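Local coordinates for protein GH18 chiitnase (Pseudoalteromonas aurantia, PDB 6K7Z) that probably hydrolyses chitin as an endo-acting chitinase of glycoside hydrolase family 18, at residues T56-I59 with E60-V64; R144-S147 with P148-I152. All blocks are in the same frame, centred on the assembly; numbering follows the deposited sequence.

Contact 1: T56-I59 with E60-V64; sequences TNTI and EAIKV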
# COMPACT_ATOMS: atom_id res chain seq x y z
N THR A 56 14.72 -18.34 2.44
CA THR A 56 14.76 -19.17 1.24
C THR A 56 13.36 -19.38 0.67
O THR A 56 13.14 -19.26 -0.54
CB THR A 56 15.42 -20.51 1.56
OG1 THR A 56 16.77 -20.27 2.00
CG2 THR A 56 15.45 -21.39 0.33
N ASN A 57 12.39 -19.69 1.53
CA ASN A 57 11.02 -19.93 1.05
C ASN A 57 10.44 -18.68 0.41
O ASN A 57 9.71 -18.76 -0.59
CB ASN A 57 10.13 -20.40 2.20
CG ASN A 57 10.31 -21.88 2.52
OD1 ASN A 57 10.91 -22.62 1.76
ND2 ASN A 57 9.77 -22.30 3.66
N THR A 58 10.73 -17.51 0.98
CA THR A 58 10.23 -16.26 0.41
C THR A 58 10.76 -16.07 -1.01
O THR A 58 10.00 -15.81 -1.95
CB THR A 58 10.62 -15.09 1.30
OG1 THR A 58 10.01 -15.24 2.59
CG2 THR A 58 10.21 -13.76 0.69
N ILE A 59 12.07 -16.22 -1.17
CA ILE A 59 12.70 -16.04 -2.48
C ILE A 59 12.05 -16.93 -3.53
O ILE A 59 11.75 -16.49 -4.64
CB ILE A 59 14.22 -16.30 -2.38
CG1 ILE A 59 14.88 -15.22 -1.52
CG2 ILE A 59 14.83 -16.34 -3.76
CD1 ILE A 59 16.36 -15.49 -1.19
N GLU A 60 11.81 -18.19 -3.18
CA GLU A 60 11.18 -19.10 -4.14
C GLU A 60 9.73 -18.71 -4.39
O GLU A 60 9.26 -18.71 -5.53
CB GLU A 60 11.28 -20.55 -3.65
CG GLU A 60 10.57 -21.58 -4.54
CD GLU A 60 11.14 -21.68 -5.95
OE1 GLU A 60 12.21 -21.11 -6.23
OE2 GLU A 60 10.50 -22.34 -6.80
N ALA A 61 9.00 -18.34 -3.33
CA ALA A 61 7.60 -17.97 -3.51
C ALA A 61 7.46 -16.79 -4.46
O ALA A 61 6.54 -16.75 -5.28
CB ALA A 61 6.98 -17.64 -2.15
N ILE A 62 8.37 -15.81 -4.36
CA ILE A 62 8.33 -14.66 -5.26
C ILE A 62 8.49 -15.10 -6.71
O ILE A 62 7.78 -14.61 -7.60
CB ILE A 62 9.42 -13.65 -4.85
CG1 ILE A 62 9.17 -13.10 -3.44
CG2 ILE A 62 9.53 -12.53 -5.90
CD1 ILE A 62 10.34 -12.36 -2.83
N LYS A 63 9.43 -16.01 -6.97
CA LYS A 63 9.63 -16.49 -8.33
C LYS A 63 8.38 -17.20 -8.84
O LYS A 63 7.98 -17.00 -9.99
CB LYS A 63 10.83 -17.43 -8.40
CG LYS A 63 12.18 -16.75 -8.20
CD LYS A 63 13.30 -17.79 -8.20
CE LYS A 63 14.63 -17.19 -7.75
NZ LYS A 63 15.67 -18.25 -7.53
N VAL A 64 7.76 -18.02 -8.00
CA VAL A 64 6.57 -18.75 -8.41
C VAL A 64 5.42 -17.80 -8.68
O VAL A 64 4.69 -17.94 -9.67
CB VAL A 64 6.20 -19.80 -7.35
CG1 VAL A 64 4.86 -20.43 -7.66
CG2 VAL A 64 7.30 -20.87 -7.26

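Contact 2: R144-S147 with P148-I152; sequences RLPS and PDYII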
# COMPACT_ATOMS: atom_id res chain seq x y z
N ARG A 144 14.47 5.87 -11.18
CA ARG A 144 15.25 4.64 -11.09
C ARG A 144 14.46 3.39 -11.42
O ARG A 144 15.07 2.37 -11.79
CB ARG A 144 15.87 4.53 -9.69
CG ARG A 144 16.76 5.72 -9.35
CD ARG A 144 17.03 5.87 -7.87
NE ARG A 144 18.14 6.80 -7.62
CZ ARG A 144 18.03 8.12 -7.61
NH1 ARG A 144 16.86 8.71 -7.83
NH2 ARG A 144 19.09 8.87 -7.37
N LEU A 145 13.13 3.44 -11.31
CA LEU A 145 12.24 2.30 -11.53
C LEU A 145 11.17 2.72 -12.53
O LEU A 145 10.03 3.01 -12.16
CB LEU A 145 11.59 1.84 -10.23
CG LEU A 145 12.55 1.45 -9.11
CD1 LEU A 145 11.77 1.11 -7.84
CD2 LEU A 145 13.40 0.26 -9.55
N PRO A 146 11.51 2.76 -13.82
CA PRO A 146 10.62 3.39 -14.80
C PRO A 146 9.36 2.58 -15.06
O PRO A 146 9.32 1.36 -14.90
CB PRO A 146 11.49 3.45 -16.07
CG PRO A 146 12.88 3.23 -15.60
CD PRO A 146 12.79 2.34 -14.42
N SER A 147 8.31 3.29 -15.47
CA SER A 147 7.12 2.66 -16.01
C SER A 147 7.43 2.19 -17.43
O SER A 147 8.26 2.79 -18.11
CB SER A 147 5.94 3.63 -16.02
OG SER A 147 5.54 3.98 -14.72
N PRO A 148 6.81 1.11 -17.88
CA PRO A 148 5.84 0.33 -17.12
C PRO A 148 6.42 -0.91 -16.50
O PRO A 148 5.69 -1.70 -16.02
CB PRO A 148 4.85 -0.11 -18.20
CG PRO A 148 5.76 -0.34 -19.36
CD PRO A 148 6.78 0.76 -19.30
N ASP A 149 7.72 -1.06 -16.52
CA ASP A 149 8.38 -2.21 -15.97
C ASP A 149 8.27 -2.39 -14.46
O ASP A 149 8.40 -3.48 -13.99
CB ASP A 149 9.85 -2.08 -16.27
CG ASP A 149 10.16 -2.21 -17.78
OD1 ASP A 149 9.27 -2.59 -18.55
OD2 ASP A 149 11.29 -1.90 -18.17
N TYR A 150 8.10 -1.28 -13.75
CA TYR A 150 8.06 -1.29 -12.29
C TYR A 150 6.83 -0.56 -11.79
O TYR A 150 6.29 0.34 -12.44
CB TYR A 150 9.31 -0.63 -11.70
CG TYR A 150 10.57 -1.40 -11.93
CD1 TYR A 150 10.90 -2.46 -11.12
CD2 TYR A 150 11.44 -1.05 -12.95
CE1 TYR A 150 12.05 -3.16 -11.31
CE2 TYR A 150 12.60 -1.77 -13.16
CZ TYR A 150 12.90 -2.82 -12.33
OH TYR A 150 14.05 -3.55 -12.52
N ILE A 151 6.42 -0.94 -10.58
CA ILE A 151 5.25 -0.39 -9.91
C ILE A 151 5.71 0.47 -8.75
O ILE A 151 6.62 0.09 -8.01
CB ILE A 151 4.32 -1.51 -9.41
CG1 ILE A 151 3.80 -2.35 -10.58
CG2 ILE A 151 3.15 -0.94 -8.60
CD1 ILE A 151 2.78 -1.63 -11.43
N ILE A 152 5.07 1.63 -8.59
CA ILE A 152 5.19 2.45 -7.39
C ILE A 152 3.77 2.71 -6.91
O ILE A 152 3.00 3.39 -7.60
CB ILE A 152 5.94 3.77 -7.62
CG1 ILE A 152 7.36 3.50 -8.10
CG2 ILE A 152 5.98 4.58 -6.33
CD1 ILE A 152 8.14 4.78 -8.42
O HOH W 1 4.24 1.44 -13.92

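Contact 1: T56-I59 with E60-V64
Four backbone hydrogen bonds join segment 56-59 to the residues one turn further on. Ile-62 N reaches Thr-58 O at 2.9 Å. Ala-61 N meets Asn-57 O at the same length, and Glu-60 N is held by Thr-56 O at 3.1 Å. The last of the series, from Lys-63 N to Ile-59 O, is weak at 3.3 Å.

Side chains four residues apart pack along this ladder. On the buried side, Thr-58 CG2 meets Ile-62 CD1 at 3.8 Å, the two side chains crossing at a slant. The methyl of Thr-58 stands anti to the backbone N (chi1 -63° for OG1), which turns the methyl forward to Ile-62 while OG1 hydrogen-bonds with Thr-55 OG1. Ile-62 CG1 also comes up close beyond the oxygen of the accepting carbonyl, 3.2 Å from Thr-58 O. The same isoleucine rests on Phe-54 and Leu-109, so an alanine here would probably leave the Thr-58 methyl without its hydrocarbon neighbour and open a gap against Phe-54. On the exposed side, Ile-59 and Lys-63 run alongside one another, and Ile-59 CG2 touches the extended lysine chain at CE, 4.1 Å away. Ala-61, whose CB sits 3.3 Å from Asn-57 O, faces Leu-15.

This is the i to i+4 pattern of an amphipathic alpha-helix, here the opening turns of helix 56-67, which leads into strand 71-77 of the TIM barrel of family 18.

Contact 2: R144-S147 with P148-I152
Leu-145 sets its CD2 methyl squarely over the ring of Tyr-150, 3.9 Å from the ring centroid and 4° off the normal, a CH-pi contact with the face. The two side chains cross at about a right angle, and their roots also meet, Leu-145 CB lying 3.7 Å from Tyr-150 CB. In the leucine, CG is anti to the carbonyl carbon (chi1 -57°) and CD1 continues the chain, while the other branch, CD2, is the one laid over the ring.

Pro-146 approaches differently. Its ring runs beside the tyrosine, pointing the same way, with Pro-146 CD 3.9 Å from Tyr-150 CD2, while Pro-146 O lies at the ring edge, near its plane. That oxygen accepts a hydrogen bond from Tyr-150 N at 3.1 Å; the bond is bent (137° at the hydrogen). The cis peptide before Pro-148 and the backbone angles of Ser-147 and Pro-148 are those of a type VIa turn, consistent with the chain reversal that brings Tyr-150 back against Leu-145 and Pro-146. Beside it, a water bridges Ser-147 and Tyr-150, accepting from Ser-147 OG at 3.0 Å and donating to Tyr-150 O at 2.8 Å. Arg-142 NH1 adds a second grip on Tyr-150 O and also bonds Leu-145 O, and the tyrosine side chain touches Val-104 and Lys-105 of helix 93-106.

This alpha-to-beta loop of the TIM barrel links helix 130-144 to the parallel strand 151-154 by mixed chemistry: a leucine methyl on an aromatic face holds the buried side, whereas one bent backbone bond, a water and an arginine serve the carbonyls of Leu-145, Pro-146 and Tyr-150, consistent with a turn partly open to solvent.

Overall arrangement
Both contacts are local and lie in one TIM barrel, contact 1 on an outer helix and contact 2 in a loop that enters a barrel strand; their centres lie 21 Å apart, and their nearest atoms stay about 11 Å apart without touching. Contact 1 is partly buried and lies wholly within one helix, 56-67, so repeated backbone bonds dominate, with aliphatic contacts along the helix, the buried ones on its inner side. Contact 2 is a surface contact that connects two different elements, helix 130-144 and strand 151-154. Lacking a regular bonding pattern, it relies on an aromatic face, a cis proline, a water and an arginine from the preceding helix. The two share no secondary-structure element.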